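Local coordinates for putative cell surface protein, similar to internalin proteins (Listeria monocytogenes EGD-e, PDB 5KZS) that is of unknown function but, as an internalin-like leucine-rich-repeat cell surface protein, may take part in interactions with host cells, at residues Asn216-Asn228 against Val234-Val247. Sequence-based numbering, arbitrary orientation.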
ATOM      1  N   ASN A 216       8.773   6.199 -16.058  1.00 93.13           N
ATOM      2  CA  ASN A 216       9.869   5.409 -15.510  1.00 93.72           C
ATOM      3  C   ASN A 216       9.428   4.171 -14.730  1.00 91.56           C
ATOM      4  O   ASN A 216      10.214   3.619 -13.966  1.00 90.27           O
ATOM      5  CB  ASN A 216      10.726   6.318 -14.624  1.00 96.92           C
ATOM      6  CG  ASN A 216      12.204   6.196 -14.922  1.00 99.87           C
ATOM      7  OD1 ASN A 216      13.010   5.921 -14.025  1.00 99.49           O
ATOM      8  ND2 ASN A 216      12.575   6.412 -16.189  1.00101.68           N
ATOM      9  N   LEU A 217       8.193   3.717 -14.944  1.00 92.07           N
ATOM     10  CA  LEU A 217       7.641   2.590 -14.185  1.00 91.88           C
ATOM     11  C   LEU A 217       8.253   1.240 -14.616  1.00 93.27           C
ATOM     12  O   LEU A 217       8.317   0.940 -15.805  1.00 93.26           O
ATOM     13  CB  LEU A 217       6.113   2.551 -14.324  1.00 90.56           C
ATOM     14  CG  LEU A 217       5.341   1.631 -13.364  1.00 89.70           C
ATOM     15  CD1 LEU A 217       5.373   2.147 -11.932  1.00 89.04           C
ATOM     16  CD2 LEU A 217       3.898   1.476 -13.814  1.00 89.53           C
ATOM     17  N   ASN A 218       8.733   0.474 -13.628  1.00 93.34           N
ATOM     18  CA  ASN A 218       9.271  -0.884 -13.792  1.00 93.02           C
ATOM     19  C   ASN A 218       8.424  -1.959 -13.145  1.00 90.05           C
ATOM     20  O   ASN A 218       8.524  -3.125 -13.540  1.00 91.26           O
ATOM     21  CB  ASN A 218      10.652  -0.991 -13.134  1.00 97.12           C
ATOM     22  CG  ASN A 218      11.678  -0.083 -13.775  1.00102.45           C
ATOM     23  OD1 ASN A 218      11.590   0.234 -14.972  1.00105.24           O
ATOM     24  ND2 ASN A 218      12.663   0.348 -12.982  1.00103.01           N
ATOM     25  N   ASN A 219       7.619  -1.590 -12.151  1.00 85.26           N
ATOM     26  CA  ASN A 219       6.962  -2.560 -11.291  1.00 84.10           C
ATOM     27  C   ASN A 219       5.625  -2.023 -10.822  1.00 81.20           C
ATOM     28  O   ASN A 219       5.576  -1.077 -10.030  1.00 83.08           O
ATOM     29  CB  ASN A 219       7.871  -2.875 -10.095  1.00 85.60           C
ATOM     30  CG  ASN A 219       7.161  -3.634  -8.966  1.00 87.35           C
ATOM     31  OD1 ASN A 219       7.567  -3.534  -7.799  1.00 89.37           O
ATOM     32  ND2 ASN A 219       6.119  -4.406  -9.302  1.00 87.38           N
ATOM     33  N   LEU A 220       4.555  -2.650 -11.298  1.00 77.51           N
ATOM     34  CA  LEU A 220       3.204  -2.320 -10.894  1.00 77.32           C
ATOM     35  C   LEU A 220       2.606  -3.567 -10.299  1.00 75.44           C
ATOM     36  O   LEU A 220       2.149  -4.463 -11.016  1.00 78.27           O
ATOM     37  CB  LEU A 220       2.385  -1.841 -12.097  1.00 79.87           C
ATOM     38  CG  LEU A 220       0.888  -1.530 -11.894  1.00 81.63           C
ATOM     39  CD1 LEU A 220       0.619  -0.623 -10.702  1.00 82.09           C
ATOM     40  CD2 LEU A 220       0.317  -0.879 -13.140  1.00 83.12           C
ATOM     41  N   ASN A 221       2.616  -3.645  -8.984  1.00 73.18           N
ATOM     42  CA  ASN A 221       2.121  -4.836  -8.329  1.00 73.84           C
ATOM     43  C   ASN A 221       0.601  -4.783  -8.250  1.00 73.97           C
ATOM     44  O   ASN A 221       0.047  -3.940  -7.541  1.00 74.65           O
ATOM     45  CB  ASN A 221       2.730  -4.966  -6.942  1.00 74.53           C
ATOM     46  CG  ASN A 221       2.490  -6.329  -6.325  1.00 75.85           C
ATOM     47  OD1 ASN A 221       1.533  -7.026  -6.680  1.00 77.07           O
ATOM     48  ND2 ASN A 221       3.363  -6.724  -5.396  1.00 75.52           N
ATOM     49  N   LEU A 222      -0.059  -5.686  -8.978  1.00 72.39           N
ATOM     50  CA  LEU A 222      -1.511  -5.795  -8.940  1.00 72.32           C
ATOM     51  C   LEU A 222      -2.038  -7.088  -8.324  1.00 72.09           C
ATOM     52  O   LEU A 222      -3.234  -7.350  -8.405  1.00 72.91           O
ATOM     53  CB  LEU A 222      -2.059  -5.630 -10.351  1.00 74.47           C
ATOM     54  CG  LEU A 222      -1.664  -4.333 -11.059  1.00 75.62           C
ATOM     55  CD1 LEU A 222      -2.281  -4.282 -12.443  1.00 76.53           C
ATOM     56  CD2 LEU A 222      -2.095  -3.114 -10.262  1.00 76.52           C
ATOM     57  N   ASP A 223      -1.166  -7.875  -7.688  1.00 71.82           N
ATOM     58  CA  ASP A 223      -1.540  -9.139  -7.042  1.00 72.36           C
ATOM     59  C   ASP A 223      -2.760  -8.976  -6.127  1.00 71.99           C
ATOM     60  O   ASP A 223      -2.927  -7.956  -5.522  1.00 72.93           O
ATOM     61  CB  ASP A 223      -0.345  -9.673  -6.230  1.00 74.26           C
ATOM     62  CG  ASP A 223      -0.322 -11.205  -6.099  1.00 76.59           C
ATOM     63  OD1 ASP A 223      -0.659 -11.912  -7.078  1.00 79.67           O
ATOM     64  OD2 ASP A 223       0.071 -11.709  -5.017  1.00 76.92           O
ATOM     65  N   TYR A 224      -3.624  -9.979  -6.060  1.00 74.34           N
ATOM     66  CA  TYR A 224      -4.822  -9.962  -5.206  1.00 75.52           C
ATOM     67  C   TYR A 224      -5.764  -8.766  -5.419  1.00 76.44           C
ATOM     68  O   TYR A 224      -6.153  -8.072  -4.478  1.00 80.19           O
ATOM     69  CB  TYR A 224      -4.416 -10.080  -3.740  1.00 76.36           C
ATOM     70  CG  TYR A 224      -3.954 -11.445  -3.327  1.00 76.82           C
ATOM     71  CD1 TYR A 224      -4.871 -12.480  -3.170  1.00 78.30           C
ATOM     72  CD2 TYR A 224      -2.610 -11.700  -3.044  1.00 77.10           C
ATOM     73  CE1 TYR A 224      -4.469 -13.741  -2.763  1.00 79.63           C
ATOM     74  CE2 TYR A 224      -2.193 -12.959  -2.629  1.00 77.95           C
ATOM     75  CZ  TYR A 224      -3.127 -13.978  -2.492  1.00 79.67           C
ATOM     76  OH  TYR A 224      -2.748 -15.241  -2.093  1.00 81.66           O
ATOM     77  N   ASN A 225      -6.106  -8.530  -6.676  1.00 76.08           N
ATOM     78  CA  ASN A 225      -7.132  -7.570  -7.085  1.00 76.35           C
ATOM     79  C   ASN A 225      -8.169  -8.327  -7.958  1.00 77.86           C
ATOM     80  O   ASN A 225      -8.101  -9.565  -8.086  1.00 75.96           O
ATOM     81  CB  ASN A 225      -6.465  -6.402  -7.828  1.00 75.55           C
ATOM     82  CG  ASN A 225      -5.889  -5.353  -6.878  1.00 76.64           C
ATOM     83  OD1 ASN A 225      -6.629  -4.561  -6.293  1.00 74.55           O
ATOM     84  ND2 ASN A 225      -4.567  -5.339  -6.729  1.00 76.84           N
ATOM     85  N   HIS A 226      -9.122  -7.610  -8.554  1.00 77.81           N
ATOM     86  CA  HIS A 226     -10.209  -8.261  -9.272  1.00 79.73           C
ATOM     87  C   HIS A 226     -10.363  -7.788 -10.715  1.00 80.37           C
ATOM     88  O   HIS A 226     -11.484  -7.594 -11.188  1.00 80.25           O
ATOM     89  CB  HIS A 226     -11.513  -8.052  -8.491  1.00 81.87           C
ATOM     90  CG  HIS A 226     -11.376  -8.263  -7.013  1.00 81.74           C
ATOM     91  ND1 HIS A 226     -11.415  -9.509  -6.424  1.00 83.03           N
ATOM     92  CD2 HIS A 226     -11.200  -7.381  -6.005  1.00 81.39           C
ATOM     93  CE1 HIS A 226     -11.264  -9.385  -5.119  1.00 82.26           C
ATOM     94  NE2 HIS A 226     -11.133  -8.104  -4.839  1.00 81.54           N
ATOM     95  N   LEU A 227      -9.247  -7.634 -11.425  1.00 80.38           N
ATOM     96  CA  LEU A 227      -9.287  -7.116 -12.799  1.00 82.24           C
ATOM     97  C   LEU A 227      -9.628  -8.194 -13.837  1.00 82.09           C
ATOM     98  O   LEU A 227      -9.138  -9.321 -13.752  1.00 80.72           O
ATOM     99  CB  LEU A 227      -7.954  -6.484 -13.178  1.00 82.89           C
ATOM    100  CG  LEU A 227      -7.461  -5.342 -12.303  1.00 84.56           C
ATOM    101  CD1 LEU A 227      -6.153  -4.810 -12.863  1.00 84.81           C
ATOM    102  CD2 LEU A 227      -8.493  -4.229 -12.212  1.00 86.76           C
ATOM    103  N   ASN A 228     -10.478  -7.828 -14.799  1.00 81.72           N
ATOM    104  CA  ASN A 228     -10.740  -8.626 -15.991  1.00 81.26           C
ATOM    105  C   ASN A 228      -9.779  -8.261 -17.110  1.00 82.05           C
ATOM    106  O   ASN A 228      -9.605  -9.016 -18.053  1.00 81.59           O
ATOM    107  CB  ASN A 228     -12.174  -8.421 -16.469  1.00 80.71           C
ATOM    108  CG  ASN A 228     -13.189  -8.965 -15.495  1.00 80.09           C
ATOM    109  OD1 ASN A 228     -13.455  -8.346 -14.482  1.00 81.54           O
ATOM    110  ND2 ASN A 228     -13.757 -10.127 -15.794  1.00 78.89           N
ATOM    111  N   VAL A 234       1.122   0.008 -19.424  1.00 91.44           N
ATOM    112  CA  VAL A 234       2.092  -0.375 -18.412  1.00 92.00           C
ATOM    113  C   VAL A 234       2.164  -1.890 -18.272  1.00 92.00           C
ATOM    114  O   VAL A 234       2.481  -2.411 -17.207  1.00 91.66           O
ATOM    115  CB  VAL A 234       1.749   0.281 -17.056  1.00 91.84           C
ATOM    116  CG1 VAL A 234       1.892   1.791 -17.162  1.00 93.49           C
ATOM    117  CG2 VAL A 234       0.348  -0.102 -16.572  1.00 90.88           C
ATOM    118  N   LEU A 235       1.900  -2.597 -19.362  1.00 92.96           N
ATOM    119  CA  LEU A 235       1.749  -4.036 -19.287  1.00 92.19           C
ATOM    120  C   LEU A 235       3.045  -4.703 -18.867  1.00 92.14           C
ATOM    121  O   LEU A 235       3.026  -5.532 -17.964  1.00 93.61           O
ATOM    122  CB  LEU A 235       1.259  -4.605 -20.620  1.00 92.70           C
ATOM    123  CG  LEU A 235       0.836  -6.073 -20.616  1.00 91.55           C
ATOM    124  CD1 LEU A 235      -0.168  -6.396 -19.514  1.00 90.18           C
ATOM    125  CD2 LEU A 235       0.270  -6.403 -21.984  1.00 92.28           C
ATOM    126  N   ASN A 236       4.162  -4.306 -19.482  1.00 93.65           N
ATOM    127  CA  ASN A 236       5.503  -4.884 -19.178  1.00 95.39           C
ATOM    128  C   ASN A 236       5.836  -4.895 -17.680  1.00 91.65           C
ATOM    129  O   ASN A 236       6.443  -5.837 -17.167  1.00 89.54           O
ATOM    130  CB  ASN A 236       6.624  -4.105 -19.884  1.00 99.51           C
ATOM    131  CG  ASN A 236       6.422  -3.999 -21.387  1.00102.92           C
ATOM    132  OD1 ASN A 236       6.154  -4.992 -22.064  1.00103.11           O
ATOM    133  ND2 ASN A 236       6.556  -2.786 -21.916  1.00106.02           N
ATOM    134  N   SER A 237       5.424  -3.831 -17.003  1.00 87.76           N
ATOM    135  CA  SER A 237       5.694  -3.639 -15.600  1.00 85.47           C
ATOM    136  C   SER A 237       4.773  -4.404 -14.655  1.00 81.73           C
ATOM    137  O   SER A 237       4.985  -4.333 -13.445  1.00 81.40           O
ATOM    138  CB  SER A 237       5.592  -2.149 -15.285  1.00 87.69           C
ATOM    139  OG  SER A 237       6.391  -1.403 -16.188  1.00 91.18           O
ATOM    140  N   ILE A 238       3.763  -5.120 -15.151  1.00 77.32           N
ATOM    141  CA  ILE A 238       2.817  -5.755 -14.232  1.00 76.04           C
ATOM    142  C   ILE A 238       3.371  -7.046 -13.644  1.00 76.80           C
ATOM    143  O   ILE A 238       4.120  -7.769 -14.305  1.00 79.01           O
ATOM    144  CB  ILE A 238       1.440  -5.982 -14.869  1.00 75.16           C
ATOM    145  CG1 ILE A 238       0.769  -4.624 -15.094  1.00 76.13           C
ATOM    146  CG2 ILE A 238       0.546  -6.837 -13.971  1.00 74.30           C
ATOM    147  CD1 ILE A 238      -0.413  -4.637 -16.037  1.00 77.07           C
ATOM    148  N   PHE A 239       3.022  -7.283 -12.378  1.00 75.73           N
ATOM    149  CA  PHE A 239       3.169  -8.574 -11.714  1.00 75.53           C
ATOM    150  C   PHE A 239       1.809  -8.980 -11.163  1.00 75.58           C
ATOM    151  O   PHE A 239       1.213  -8.261 -10.369  1.00 76.16           O
ATOM    152  CB  PHE A 239       4.187  -8.478 -10.571  1.00 75.85           C
ATOM    153  CG  PHE A 239       4.151  -9.645  -9.604  1.00 75.60           C
ATOM    154  CD1 PHE A 239       3.285  -9.637  -8.497  1.00 74.88           C
ATOM    155  CD2 PHE A 239       4.998 -10.742  -9.778  1.00 74.48           C
ATOM    156  CE1 PHE A 239       3.254 -10.705  -7.608  1.00 74.25           C
ATOM    157  CE2 PHE A 239       4.967 -11.806  -8.889  1.00 74.21           C
ATOM    158  CZ  PHE A 239       4.098 -11.788  -7.803  1.00 74.05           C
ATOM    159  N   ILE A 240       1.319 -10.130 -11.595  1.00 76.74           N
ATOM    160  CA  ILE A 240       0.156 -10.757 -10.981  1.00 77.64           C
ATOM    161  C   ILE A 240       0.461 -12.236 -10.932  1.00 76.74           C
ATOM    162  O   ILE A 240       0.990 -12.792 -11.897  1.00 76.30           O
ATOM    163  CB  ILE A 240      -1.143 -10.528 -11.800  1.00 79.79           C
ATOM    164  CG1 ILE A 240      -1.541  -9.051 -11.750  1.00 78.91           C
ATOM    165  CG2 ILE A 240      -2.290 -11.427 -11.307  1.00 80.19           C
ATOM    166  CD1 ILE A 240      -2.640  -8.673 -12.706  1.00 79.78           C
ATOM    167  N   GLU A 241       0.169 -12.834  -9.787  1.00 75.82           N
ATOM    168  CA  GLU A 241       0.064 -14.280  -9.663  1.00 78.84           C
ATOM    169  C   GLU A 241      -1.315 -14.717  -9.210  1.00 78.09           C
ATOM    170  O   GLU A 241      -1.787 -15.776  -9.616  1.00 79.89           O
ATOM    171  CB  GLU A 241       1.134 -14.823  -8.718  1.00 80.97           C
ATOM    172  CG  GLU A 241       2.529 -14.695  -9.324  1.00 84.16           C
ATOM    173  CD  GLU A 241       3.613 -15.490  -8.601  1.00 84.77           C
ATOM    174  OE1 GLU A 241       3.699 -15.435  -7.351  1.00 81.80           O
ATOM    175  OE2 GLU A 241       4.397 -16.151  -9.315  1.00 88.63           O
ATOM    176  N   ASN A 242      -1.957 -13.921  -8.366  1.00 73.88           N
ATOM    177  CA  ASN A 242      -3.301 -14.217  -7.907  1.00 74.02           C
ATOM    178  C   ASN A 242      -4.266 -13.091  -8.287  1.00 73.83           C
ATOM    179  O   ASN A 242      -3.880 -11.922  -8.336  1.00 74.17           O
ATOM    180  CB  ASN A 242      -3.299 -14.408  -6.405  1.00 75.58           C
ATOM    181  CG  ASN A 242      -2.138 -15.264  -5.935  1.00 76.58           C
ATOM    182  OD1 ASN A 242      -2.107 -16.468  -6.183  1.00 77.44           O
ATOM    183  ND2 ASN A 242      -1.173 -14.645  -5.266  1.00 75.46           N
ATOM    184  N   GLN A 243      -5.514 -13.459  -8.545  1.00 72.34           N
ATOM    185  CA  GLN A 243      -6.540 -12.518  -8.993  1.00 73.50           C
ATOM    186  C   GLN A 243      -7.882 -13.239  -8.883  1.00 72.77           C
ATOM    187  O   GLN A 243      -7.966 -14.436  -9.151  1.00 72.73           O
ATOM    188  CB  GLN A 243      -6.258 -12.059 -10.434  1.00 71.87           C
ATOM    189  CG  GLN A 243      -6.772 -10.666 -10.783  1.00 73.48           C
ATOM    190  CD  GLN A 243      -5.930  -9.478 -10.285  1.00 74.26           C
ATOM    191  OE1 GLN A 243      -6.355  -8.321 -10.410  1.00 72.48           O
ATOM    192  NE2 GLN A 243      -4.734  -9.744  -9.765  1.00 73.88           N
ATOM    193  N   SER A 244      -8.914 -12.545  -8.431  1.00 73.67           N
ATOM    194  CA  SER A 244     -10.221 -13.176  -8.246  1.00 75.82           C
ATOM    195  C   SER A 244     -11.251 -12.226  -8.783  1.00 80.26           C
ATOM    196  O   SER A 244     -11.237 -11.052  -8.410  1.00 82.38           O
ATOM    197  CB  SER A 244     -10.511 -13.495  -6.772  1.00 77.00           C
ATOM    198  OG  SER A 244     -10.801 -12.342  -5.989  1.00 77.05           O
ATOM    199  N   GLY A 245     -12.144 -12.714  -9.646  1.00 80.37           N
ATOM    200  CA  GLY A 245     -13.175 -11.856 -10.213  1.00 80.66           C
ATOM    201  C   GLY A 245     -14.400 -12.590 -10.674  1.00 80.36           C
ATOM    202  O   GLY A 245     -14.584 -13.770 -10.397  1.00 81.66           O
ATOM    203  N   THR A 246     -15.263 -11.849 -11.348  1.00 80.52           N
ATOM    204  CA  THR A 246     -16.365 -12.434 -12.081  1.00 80.14           C
ATOM    205  C   THR A 246     -16.392 -11.911 -13.508  1.00 78.43           C
ATOM    206  O   THR A 246     -15.754 -10.911 -13.870  1.00 74.06           O
ATOM    207  CB  THR A 246     -17.749 -12.217 -11.408  1.00 81.19           C
ATOM    208  OG1 THR A 246     -18.095 -10.821 -11.406  1.00 80.12           O
ATOM    209  CG2 THR A 246     -17.764 -12.811  -9.979  1.00 80.83           C
ATOM    210  N   VAL A 247     -17.124 -12.661 -14.313  1.00 79.24           N
ATOM    211  CA  VAL A 247     -17.391 -12.311 -15.680  1.00 80.32           C
ATOM    212  C   VAL A 247     -18.935 -12.322 -15.756  1.00 79.81           C
ATOM    213  O   VAL A 247     -19.601 -12.874 -14.864  1.00 79.20           O
ATOM    214  CB  VAL A 247     -16.592 -13.279 -16.605  1.00 80.86           C
ATOM    215  CG1 VAL A 247     -17.464 -14.367 -17.227  1.00 81.46           C
ATOM    216  CG2 VAL A 247     -15.799 -12.503 -17.654  1.00 81.57           C
TER
HETATM  217  O   HOH W   1     -13.760  -9.225 -11.929  1.00 71.97           O
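Leu220 and Ile238 pair in parallel where the last two strands of the leucine-rich-repeat sheet meet, 238-239 forming its outer edge. Leu220 N bonds to Ser237 O (2.8 Å), Phe239 N to Leu220 O, and Leu222 N to Phe239 O. On the inner side of these strands, CD2 of Leu220 rests on Val234 CG2 (3.5 Å) and CD1 of Leu222 meets Ile238; on the other face, Asn221 OD1 lies at the edge of the Phe239 ring and accepts from Asp223 N in an Asx turn. Beyond the strands, Asp223 swings its carboxylate across to 234-247, CG anti to the backbone N (chi1 -151°): OD1 takes Asn242 N (2.7 Å) nearly head-on and Glu241 N from the anti side, well out of the carboxylate plane, while OD2 accepts from Asn242 ND2. Asn242 CB sits over the centre of the Tyr224 ring in a CH-pi contact, and Phe201 stacks on the same tyrosine. Asn242 OD1 accepts from the backbone N of Glu329 and of Gly330, tying the junction to the domain that follows, whose sheet begins with strand 243-252. Gln243, bent at chi2 (78°), brings its amide to Leu222 and Leu227: NE2 and Asn225 ND2 reach Leu222 O from opposite faces, and OE1 receives Leu227 N on a lone pair (3.1 Å). Farther along, Asn228 ND2 donates to Thr246 O (2.9 Å), and a water lies within hydrogen-bonding distance of His226 O and Asn228 OD1 and accepts from Thr246 N (3.1 Å).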